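Local coordinates for protein glucanase (Clostridium thermocellum, PDB 5GXX) that probably hydrolyses beta-1,4-glucosidic bonds of cellulose as a family 9 endoglucanase, a cellulosomal enzyme with a bound calcium ion in its catalytic part, at residues Y16-Q22 with R31-R35; D50-H54 with H362-A366; Y288-A294 with Q335-A339. The protein carries 1 engineered substitution. One frame throughout, in Å; residues are numbered along the deposited sequence.

Contact 1: residues Y16-Q22 with R31-R35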
loop_
_atom_site.group_PDB
_atom_site.type_symbol
_atom_site.label_atom_id
_atom_site.label_comp_id
_atom_site.label_asym_id
_atom_site.label_seq_id
_atom_site.Cartn_x
_atom_site.Cartn_y
_atom_site.Cartn_z
ATOM N N TYR A 16 -6.147 7.761 44.558
ATOM C CA TYR A 16 -6.138 8.585 43.343
ATOM C C TYR A 16 -6.040 7.706 42.110
ATOM O O TYR A 16 -6.620 8.041 41.075
ATOM C CB TYR A 16 -4.974 9.590 43.411
ATOM C CG TYR A 16 -4.707 10.402 42.163
ATOM C CD1 TYR A 16 -3.826 9.944 41.168
ATOM C CD2 TYR A 16 -5.314 11.644 41.977
ATOM C CE1 TYR A 16 -3.544 10.699 40.050
ATOM C CE2 TYR A 16 -5.014 12.444 40.859
ATOM C CZ TYR A 16 -4.138 11.950 39.909
ATOM O OH TYR A 16 -3.837 12.684 38.796
ATOM N N PHE A 17 -5.312 6.590 42.211
ATOM C CA PHE A 17 -5.302 5.619 41.114
ATOM C C PHE A 17 -6.700 5.345 40.552
ATOM O O PHE A 17 -6.869 5.342 39.326
ATOM C CB PHE A 17 -4.591 4.326 41.547
ATOM C CG PHE A 17 -4.769 3.189 40.571
ATOM C CD1 PHE A 17 -4.065 3.136 39.374
ATOM C CD2 PHE A 17 -5.653 2.166 40.863
ATOM C CE1 PHE A 17 -4.225 2.080 38.471
ATOM C CE2 PHE A 17 -5.800 1.064 39.991
ATOM C CZ PHE A 17 -5.105 1.030 38.780
ATOM N N TYR A 18 -7.683 5.118 41.427
ATOM C CA TYR A 18 -9.024 4.801 40.929
ATOM C C TYR A 18 -9.628 5.927 40.094
ATOM O O TYR A 18 -10.388 5.663 39.155
ATOM C CB TYR A 18 -9.951 4.372 42.061
ATOM C CG TYR A 18 -9.529 3.032 42.611
ATOM C CD1 TYR A 18 -9.916 1.851 41.977
ATOM C CD2 TYR A 18 -8.688 2.944 43.723
ATOM C CE1 TYR A 18 -9.480 0.619 42.436
ATOM C CE2 TYR A 18 -8.262 1.713 44.205
ATOM C CZ TYR A 18 -8.661 0.560 43.553
ATOM O OH TYR A 18 -8.284 -0.676 44.025
ATOM N N GLU A 19 -9.286 7.184 40.377
ATOM C CA GLU A 19 -9.764 8.279 39.520
ATOM C C GLU A 19 -9.153 8.238 38.118
ATOM O O GLU A 19 -9.759 8.671 37.134
ATOM C CB GLU A 19 -9.490 9.630 40.180
ATOM C CG GLU A 19 -10.384 9.795 41.398
ATOM C CD GLU A 19 -10.098 11.036 42.237
ATOM O OE1 GLU A 19 -9.776 12.101 41.695
ATOM O OE2 GLU A 19 -10.213 10.908 43.467
ATOM N N CYS A 20 -7.933 7.720 38.011
ATOM C CA CYS A 20 -7.315 7.497 36.702
ATOM C C CYS A 20 -8.054 6.420 35.891
ATOM O O CYS A 20 -7.939 6.376 34.663
ATOM C CB CYS A 20 -5.869 7.056 36.897
ATOM S SG CYS A 20 -4.833 8.299 37.667
ATOM N N GLN A 21 -8.803 5.565 36.586
ATOM C CA GLN A 21 -9.480 4.426 35.964
ATOM C C GLN A 21 -10.923 4.722 35.586
ATOM O O GLN A 21 -11.607 3.861 35.021
ATOM C CB GLN A 21 -9.476 3.223 36.910
ATOM C CG GLN A 21 -8.087 2.731 37.302
ATOM C CD GLN A 21 -7.299 2.229 36.116
ATOM O OE1 GLN A 21 -6.510 2.963 35.540
ATOM N NE2 GLN A 21 -7.569 0.994 35.700
ATOM N N GLN A 22 -11.403 5.916 35.915
ATOM C CA GLN A 22 -12.823 6.198 35.729
ATOM C C GLN A 22 -13.261 6.288 34.274
ATOM O O GLN A 22 -12.630 6.969 33.461
ATOM C CB GLN A 22 -13.238 7.462 36.482
ATOM C CG GLN A 22 -13.235 7.267 37.984
ATOM C CD GLN A 22 -13.544 8.555 38.733
ATOM O OE1 GLN A 22 -13.432 9.658 38.183
ATOM N NE2 GLN A 22 -13.878 8.416 40.022
ATOM N N ARG A 31 -9.734 14.359 39.771
ATOM C CA ARG A 31 -8.565 15.208 39.961
ATOM C C ARG A 31 -7.494 14.980 38.907
ATOM O O ARG A 31 -6.379 15.486 39.042
ATOM C CB ARG A 31 -7.942 14.929 41.329
ATOM C CG ARG A 31 -8.802 15.331 42.526
ATOM C CD ARG A 31 -8.181 14.813 43.809
ATOM N NE ARG A 31 -8.338 13.367 43.988
ATOM C CZ ARG A 31 -7.756 12.663 44.951
ATOM N NH1 ARG A 31 -6.932 13.254 45.815
ATOM N NH2 ARG A 31 -7.996 11.359 45.025
ATOM N N VAL A 32 -7.840 14.263 37.840
ATOM C CA VAL A 32 -6.840 13.794 36.884
ATOM C C VAL A 32 -6.891 14.637 35.610
ATOM O O VAL A 32 -7.819 14.498 34.817
ATOM C CB VAL A 32 -7.038 12.309 36.558
ATOM C CG1 VAL A 32 -5.821 11.785 35.796
ATOM C CG2 VAL A 32 -7.232 11.473 37.837
ATOM N N GLU A 33 -5.894 15.497 35.408
ATOM C CA GLU A 33 -5.934 16.514 34.355
ATOM C C GLU A 33 -5.889 15.878 32.980
ATOM O O GLU A 33 -6.397 16.465 32.018
ATOM C CB GLU A 33 -4.776 17.514 34.502
ATOM C CG GLU A 33 -3.403 16.898 34.342
ATOM C CD GLU A 33 -2.310 17.944 34.407
ATOM O OE1 GLU A 33 -2.432 18.965 33.693
ATOM O OE2 GLU A 33 -1.336 17.752 35.160
ATOM N N TRP A 34 -5.303 14.687 32.899
ATOM C CA TRP A 34 -5.199 13.962 31.628
ATOM C C TRP A 34 -6.317 12.946 31.404
ATOM O O TRP A 34 -6.195 12.086 30.519
ATOM C CB TRP A 34 -3.842 13.268 31.537
ATOM C CG TRP A 34 -3.426 12.478 32.758
ATOM C CD1 TRP A 34 -2.789 12.957 33.872
ATOM C CD2 TRP A 34 -3.619 11.071 32.979
ATOM N NE1 TRP A 34 -2.561 11.932 34.761
ATOM C CE2 TRP A 34 -3.038 10.762 34.231
ATOM C CE3 TRP A 34 -4.184 10.035 32.221
ATOM C CZ2 TRP A 34 -3.032 9.468 34.757
ATOM C CZ3 TRP A 34 -4.174 8.737 32.745
ATOM C CH2 TRP A 34 -3.606 8.472 34.007
ATOM N N ARG A 35 -7.395 13.011 32.183
ATOM C CA ARG A 35 -8.565 12.181 31.912
ATOM C C ARG A 35 -9.777 13.061 31.639
ATOM O O ARG A 35 -10.037 14.018 32.370
ATOM C CB ARG A 35 -8.888 11.229 33.066
ATOM C CG ARG A 35 -7.937 10.030 33.276
ATOM C CD ARG A 35 -7.810 9.092 32.062
ATOM N NE ARG A 35 -9.101 8.998 31.378
ATOM C CZ ARG A 35 -10.156 8.366 31.891
ATOM N NH1 ARG A 35 -10.053 7.645 33.010
ATOM N NH2 ARG A 35 -11.334 8.426 31.266
HETATM O O HOH W 1 -1.559 12.089 37.456
#
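Cys20 on helix 7-20 and Val32 in the following loop are the closest backbone pair, their CA atoms 6.3 Å apart, where the returning chain makes a type I beta turn from Val32 to Arg35. Glu19 and Arg31 form a salt bridge at one end. Arg31 grips side-on: its NE donates to Glu19 OE1 at 3.0 Å, and its NH2 donates to Glu19 OE2 at 2.7 Å. The carboxylate and guanidinium planes are 41° apart, so the pair is twisted. NE meets OE1 on the syn side, whereas NH2 meets OE2 from above the carboxylate plane. The backbone N of Arg31 also donates to OE1, nearly along its C-O axis. A bend at chi3 of Arg31 (-74°) turns the guanidinium back to this carboxylate. Tyr16 CD2 lies over one guanidinium face, but the two planes are 77° apart.

Val32 fills the middle. Its CG2 lies 3.8 Å from Tyr16 CZ and also rests on CB of Glu19. Beside it, Cys20 SG meets Trp34 CZ2 at 3.6 Å, an oblique sulfur-aromatic contact. A water joins Tyr16 OH to Trp34 NE1 and accepts from the indole.

Arg35 closes the other end. Its NH1 and NH2 both donate to Gln22 O, at 2.7 and 2.9 Å. NH1 also donates to Cys20 O, from above that carbonyl plane. One guanidinium thus gathers two backbone carbonyls where helix 7-20 runs out into the loop, in a domain whose family forms an (alpha/alpha)6 barrel.

Asn91 of helix 85-101 bonds to Glu19 OE2, and Glu126 forms a salt bridge with Arg35 NE. The contact is largely buried. Helix 85-101 also meets Arg31, and the short helix 364-367 packs on Trp34 and Arg35.

Contact 2: residues D50-H54 with H362-A366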
loop_
_atom_site.group_PDB
_atom_site.type_symbol
_atom_site.label_atom_id
_atom_site.label_comp_id
_atom_site.label_asym_id
_atom_site.label_seq_id
_atom_site.Cartn_x
_atom_site.Cartn_y
_atom_site.Cartn_z
ATOM N N ASP A 50 -10.585 -1.786 33.822
ATOM C CA ASP A 50 -10.015 -2.773 34.733
ATOM C C ASP A 50 -8.544 -2.546 35.085
ATOM O O ASP A 50 -8.159 -2.554 36.268
ATOM C CB ASP A 50 -10.181 -4.179 34.150
ATOM C CG ASP A 50 -9.599 -5.233 35.062
ATOM O OD1 ASP A 50 -10.129 -5.413 36.185
ATOM O OD2 ASP A 50 -8.594 -5.862 34.650
ATOM N N ALA A 51 -7.737 -2.318 34.062
ATOM C CA ALA A 51 -6.296 -2.375 34.236
ATOM C C ALA A 51 -5.710 -1.268 33.364
ATOM O O ALA A 51 -6.174 -0.130 33.469
ATOM C CB ALA A 51 -5.731 -3.760 33.911
ATOM N N GLY A 52 -4.708 -1.557 32.542
ATOM C CA GLY A 52 -4.204 -0.555 31.599
ATOM C C GLY A 52 -4.922 -0.612 30.266
ATOM O O GLY A 52 -4.455 -0.049 29.276
ATOM N N ASP A 53 -6.091 -1.251 30.317
ATOM C CA ASP A 53 -6.989 -1.453 29.190
ATOM C C ASP A 53 -8.271 -0.660 29.380
ATOM O O ASP A 53 -8.375 0.199 30.252
ATOM C CB ASP A 53 -7.302 -2.950 29.036
ATOM C CG ASP A 53 -8.018 -3.538 30.239
ATOM O OD1 ASP A 53 -8.083 -2.836 31.274
ATOM O OD2 ASP A 53 -8.536 -4.686 30.137
ATOM N N HIS A 54 -9.276 -0.952 28.564
ATOM C CA HIS A 54 -10.516 -0.199 28.657
ATOM C C HIS A 54 -11.768 -1.074 28.784
ATOM O O HIS A 54 -12.892 -0.630 28.547
ATOM C CB HIS A 54 -10.613 0.831 27.518
ATOM C CG HIS A 54 -9.448 1.770 27.490
ATOM N ND1 HIS A 54 -8.441 1.699 26.555
ATOM C CD2 HIS A 54 -9.084 2.745 28.359
ATOM C CE1 HIS A 54 -7.525 2.613 26.823
ATOM N NE2 HIS A 54 -7.890 3.258 27.916
ATOM N N HIS A 362 2.246 -0.665 32.492
ATOM C CA HIS A 362 1.561 -1.157 31.291
ATOM C C HIS A 362 0.157 -0.562 31.254
ATOM O O HIS A 362 -0.836 -1.222 31.557
ATOM C CB HIS A 362 1.548 -2.697 31.311
ATOM C CG HIS A 362 1.183 -3.326 29.999
ATOM N ND1 HIS A 362 2.078 -3.491 28.961
ATOM C CD2 HIS A 362 0.009 -3.845 29.572
ATOM C CE1 HIS A 362 1.469 -4.099 27.957
ATOM N NE2 HIS A 362 0.212 -4.315 28.299
ATOM N N HIS A 363 0.075 0.721 30.916
ATOM C CA HIS A 363 -1.179 1.464 31.061
ATOM C C HIS A 363 -1.286 2.432 29.888
ATOM O O HIS A 363 -0.467 3.349 29.725
ATOM C CB HIS A 363 -1.213 2.208 32.408
ATOM C CG HIS A 363 -2.551 2.778 32.750
ATOM N ND1 HIS A 363 -3.045 3.922 32.149
ATOM C CD2 HIS A 363 -3.493 2.377 33.633
ATOM C CE1 HIS A 363 -4.240 4.187 32.643
ATOM N NE2 HIS A 363 -4.530 3.272 33.552
ATOM N N ARG A 364 -2.294 2.201 29.052
ATOM C CA ARG A 364 -2.427 2.913 27.781
ATOM C C ARG A 364 -2.629 4.419 27.921
ATOM O O ARG A 364 -1.948 5.220 27.276
ATOM C CB ARG A 364 -3.619 2.320 27.024
ATOM C CG ARG A 364 -3.273 1.007 26.333
ATOM C CD ARG A 364 -4.541 0.236 26.025
ATOM N NE ARG A 364 -4.336 -1.087 25.424
ATOM C CZ ARG A 364 -4.086 -2.192 26.120
ATOM N NH1 ARG A 364 -3.986 -2.157 27.444
ATOM N NH2 ARG A 364 -3.899 -3.350 25.488
ATOM N N THR A 365 -3.562 4.790 28.787
ATOM C CA THR A 365 -3.930 6.193 28.861
ATOM C C THR A 365 -2.890 6.993 29.625
ATOM O O THR A 365 -2.644 8.150 29.268
ATOM C CB THR A 365 -5.358 6.363 29.399
ATOM O OG1 THR A 365 -6.260 5.682 28.515
ATOM C CG2 THR A 365 -5.779 7.834 29.425
ATOM N N ALA A 366 -2.208 6.368 30.586
ATOM C CA ALA A 366 -1.118 7.085 31.257
ATOM C C ALA A 366 0.078 7.292 30.333
ATOM O O ALA A 366 0.829 8.264 30.465
ATOM C CB ALA A 366 -0.680 6.357 32.519
HETATM O O HOH W 2 -5.670 3.021 29.859
HETATM O O HOH W 3 -2.793 -3.345 31.450
#
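Gly52 O receives two bonds from Arg364. The backbone N of Arg364 donates to it at 3.1 Å, in the carbonyl plane on a lone pair. Arg364 NH1 donates to the same oxygen at 2.8 Å, from 59° above that plane. The chain runs extended from CG to NE past Gly52 O, and the turn at chi4 (84°) sets NH1 back over that oxygen. The other nitrogens of the guanidinium are held too: NE donates to Trp121 O and NH2 to His119 O.

His54 NE2 and Thr365 OG1 are hydrogen-bonded at 3.0 Å, with the hydroxyl at the edge of the imidazole and in its plane. Thr365 OG1 has a further partner in Ala125 N. A water links Gly52 N to His362 O, accepting from the first and donating to the second.

The backbones are very close around Gly52, whose CA lies 3.7 Å from the CA of His363. The lack of a side chain permits this, and Gly52 CA makes a CH contact of 3.4 Å to His362 O. His363 CD2 lies 3.6 Å from Gly52 CA.

His363 is also the N-cap of helix 364-367. Its ND1 accepts from Ala366 N at 3.0 Å; its NE2 is paired with Gln21. Asp53 OD1 accepts from Ala51 N, and OD2 bonds to His119.

Asp50 to Asp53 spell the Asp-Ala-Gly-Asp sequence of glycosyl hydrolase family 9, which in relatives lies in the active site. A bound Tris about 5 Å from the Asp53 side chain is consistent with a substrate pocket here.

Contact 3: residues Y288-A294 with Q335-A339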
loop_
_atom_site.group_PDB
_atom_site.type_symbol
_atom_site.label_atom_id
_atom_site.label_comp_id
_atom_site.label_asym_id
_atom_site.label_seq_id
_atom_site.Cartn_x
_atom_site.Cartn_y
_atom_site.Cartn_z
ATOM N N TYR A 288 8.711 -17.787 49.024
ATOM C CA TYR A 288 9.186 -16.464 49.400
ATOM C C TYR A 288 10.374 -16.085 48.532
ATOM O O TYR A 288 11.272 -16.896 48.280
ATOM C CB TYR A 288 9.656 -16.442 50.856
ATOM C CG TYR A 288 8.619 -15.947 51.824
ATOM C CD1 TYR A 288 7.658 -16.800 52.369
ATOM C CD2 TYR A 288 8.578 -14.597 52.149
ATOM C CE1 TYR A 288 6.708 -16.319 53.264
ATOM C CE2 TYR A 288 7.616 -14.107 53.013
ATOM C CZ TYR A 288 6.695 -14.966 53.585
ATOM O OH TYR A 288 5.752 -14.427 54.438
ATOM N N THR A 289 10.407 -14.841 48.080
ATOM C CA THR A 289 11.677 -14.354 47.508
ATOM C C THR A 289 12.737 -14.206 48.608
ATOM O O THR A 289 12.401 -14.036 49.787
ATOM C CB THR A 289 11.547 -12.996 46.780
ATOM O OG1 THR A 289 11.400 -11.953 47.757
ATOM C CG2 THR A 289 10.345 -12.978 45.858
ATOM N N PRO A 290 14.022 -14.279 48.220
ATOM C CA PRO A 290 15.064 -14.089 49.231
ATOM C C PRO A 290 14.960 -12.722 49.891
ATOM O O PRO A 290 15.312 -12.588 51.068
ATOM C CB PRO A 290 16.354 -14.225 48.425
ATOM C CG PRO A 290 16.004 -15.171 47.305
ATOM C CD PRO A 290 14.593 -14.722 46.930
ATOM N N GLY A 291 14.431 -11.757 49.149
ATOM C CA GLY A 291 14.213 -10.402 49.651
ATOM C C GLY A 291 13.022 -10.217 50.579
ATOM O O GLY A 291 12.818 -9.106 51.076
ATOM N N GLY A 292 12.247 -11.274 50.818
ATOM C CA GLY A 292 11.177 -11.255 51.825
ATOM C C GLY A 292 9.749 -11.097 51.328
ATOM O O GLY A 292 8.826 -10.923 52.138
ATOM N N LEU A 293 9.550 -11.169 50.011
ATOM C CA LEU A 293 8.207 -11.050 49.440
ATOM C C LEU A 293 7.555 -12.422 49.349
ATOM O O LEU A 293 8.127 -13.327 48.744
ATOM C CB LEU A 293 8.229 -10.415 48.044
ATOM C CG LEU A 293 6.919 -10.388 47.248
ATOM C CD1 LEU A 293 5.895 -9.458 47.918
ATOM C CD2 LEU A 293 7.201 -9.905 45.833
ATOM N N ALA A 294 6.363 -12.577 49.928
ATOM C CA ALA A 294 5.596 -13.820 49.761
ATOM C C ALA A 294 5.142 -13.779 48.312
ATOM O O ALA A 294 4.499 -12.804 47.904
ATOM C CB ALA A 294 4.415 -13.896 50.767
ATOM N N GLN A 335 5.076 -7.132 54.172
ATOM C CA GLN A 335 4.688 -7.176 52.759
ATOM C C GLN A 335 4.379 -5.795 52.194
ATOM O O GLN A 335 4.766 -5.473 51.071
ATOM C CB GLN A 335 3.487 -8.101 52.535
ATOM C CG GLN A 335 3.760 -9.530 53.003
ATOM C CD GLN A 335 4.997 -10.132 52.371
ATOM O OE1 GLN A 335 5.011 -10.433 51.176
ATOM N NE2 GLN A 335 6.029 -10.330 53.174
ATOM N N ILE A 336 3.691 -4.970 52.975
ATOM C CA ILE A 336 3.465 -3.606 52.533
ATOM C C ILE A 336 4.794 -2.862 52.370
ATOM O O ILE A 336 5.016 -2.179 51.372
ATOM C CB ILE A 336 2.509 -2.847 53.497
ATOM C CG1 ILE A 336 1.143 -3.553 53.616
ATOM C CG2 ILE A 336 2.399 -1.370 53.072
ATOM C CD1 ILE A 336 0.456 -3.850 52.282
ATOM N N ASP A 337 5.683 -3.030 53.355
ATOM C CA ASP A 337 6.956 -2.297 53.292
ATOM C C ASP A 337 7.794 -2.744 52.104
ATOM O O ASP A 337 8.458 -1.923 51.471
ATOM C CB ASP A 337 7.768 -2.388 54.596
ATOM C CG ASP A 337 7.123 -1.616 55.748
ATOM O OD1 ASP A 337 6.162 -0.851 55.514
ATOM O OD2 ASP A 337 7.583 -1.822 56.900
ATOM N N TYR A 338 7.729 -4.033 51.759
ATOM C CA TYR A 338 8.411 -4.500 50.554
ATOM C C TYR A 338 7.915 -3.737 49.333
ATOM O O TYR A 338 8.699 -3.224 48.544
ATOM C CB TYR A 338 8.233 -6.012 50.353
ATOM C CG TYR A 338 9.041 -6.576 49.203
ATOM C CD1 TYR A 338 8.725 -6.258 47.889
ATOM C CD2 TYR A 338 10.152 -7.382 49.425
ATOM C CE1 TYR A 338 9.461 -6.754 46.819
ATOM C CE2 TYR A 338 10.890 -7.888 48.363
ATOM C CZ TYR A 338 10.516 -7.599 47.061
ATOM O OH TYR A 338 11.242 -8.031 45.969
ATOM N N ALA A 339 6.596 -3.619 49.199
ATOM C CA ALA A 339 6.010 -2.882 48.070
ATOM C C ALA A 339 6.422 -1.410 47.999
ATOM O O ALA A 339 6.497 -0.824 46.913
ATOM C CB ALA A 339 4.492 -3.005 48.135
#
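Leu293 and Tyr338 make the tight part of this contact. CB of Leu293 sits over the centre of the Tyr338 ring, 3.7 Å from the centroid, in a CH-pi contact only 12° off the ring normal. Tyr338 CG is anti to the backbone N (chi1 -174°), and this carries the ring out from helix 322-340 to lie beneath the leucine. The two side chains cross at about a right angle. Tyr338 OH continues to Asp396, which also bonds to Thr289 OG1.

Gln335, one helical turn earlier, supplies the polar part. Its amide reads two backbone groups of the loop. NE2 donates to Gly292 O at 3.0 Å, in the carbonyl plane, and OE1 accepts from Ala294 N at 2.8 Å, with the donor tilted from the amide carbonyl plane. Using both ends of the amide fixes its rotation. The bend at chi2 (-55°) brings the group round to the loop, and Leu293 CD1 and Ala294 CB lie against OE1.

The loop makes a type I beta turn from Thr289 to Gly292. Gly292 N bonds to Thr289 O, and Leu293 N donates to Thr289 OG1 at 3.0 Å. Gly292 has a positive phi, at which a CB would be jammed against the preceding carbonyl O; this calls for glycine. Family 9 catalytic domains are (alpha/alpha)6 barrels, and here a loop between helices 263-276 and 301-318 packs on helix 322-340. Leu293 and Gln335 also both touch Ala305 of helix 301-318.

The other side is more open. Gly291, Gly292 and Tyr288 are partly exposed. The Tyr288 ring is obliquely placed to the Gln335 amide, with CE2 4.1 Å from NE2, and its hydroxyl bonds to Trp276 O. Gly291 O meets the edge of the Tyr338 ring, and Gly291 N bonds to Asp396.

All three contacts lie in the family 9 catalytic part, and their segments come in the order 16-22, 31-35, 50-54, 288-294, 335-339, 362-366. Contact 1 thus closes before contact 2 opens, while contact 3 falls between the two halves of contact 2. Contacts 1 and 2 form one continuous buried region near the centre of the chain, their centres about 11 Å apart. Gln21 links them, probably by hydrogen bonds to His363 and Ala51, and Arg35 packs on Thr365. Of the two, contact 2 carries the features that suggest the active site. Contact 3, its centre about 28 Å from contact 1 and 26 Å from contact 2, packs a loop on helix 322-340, farther from the chain centre.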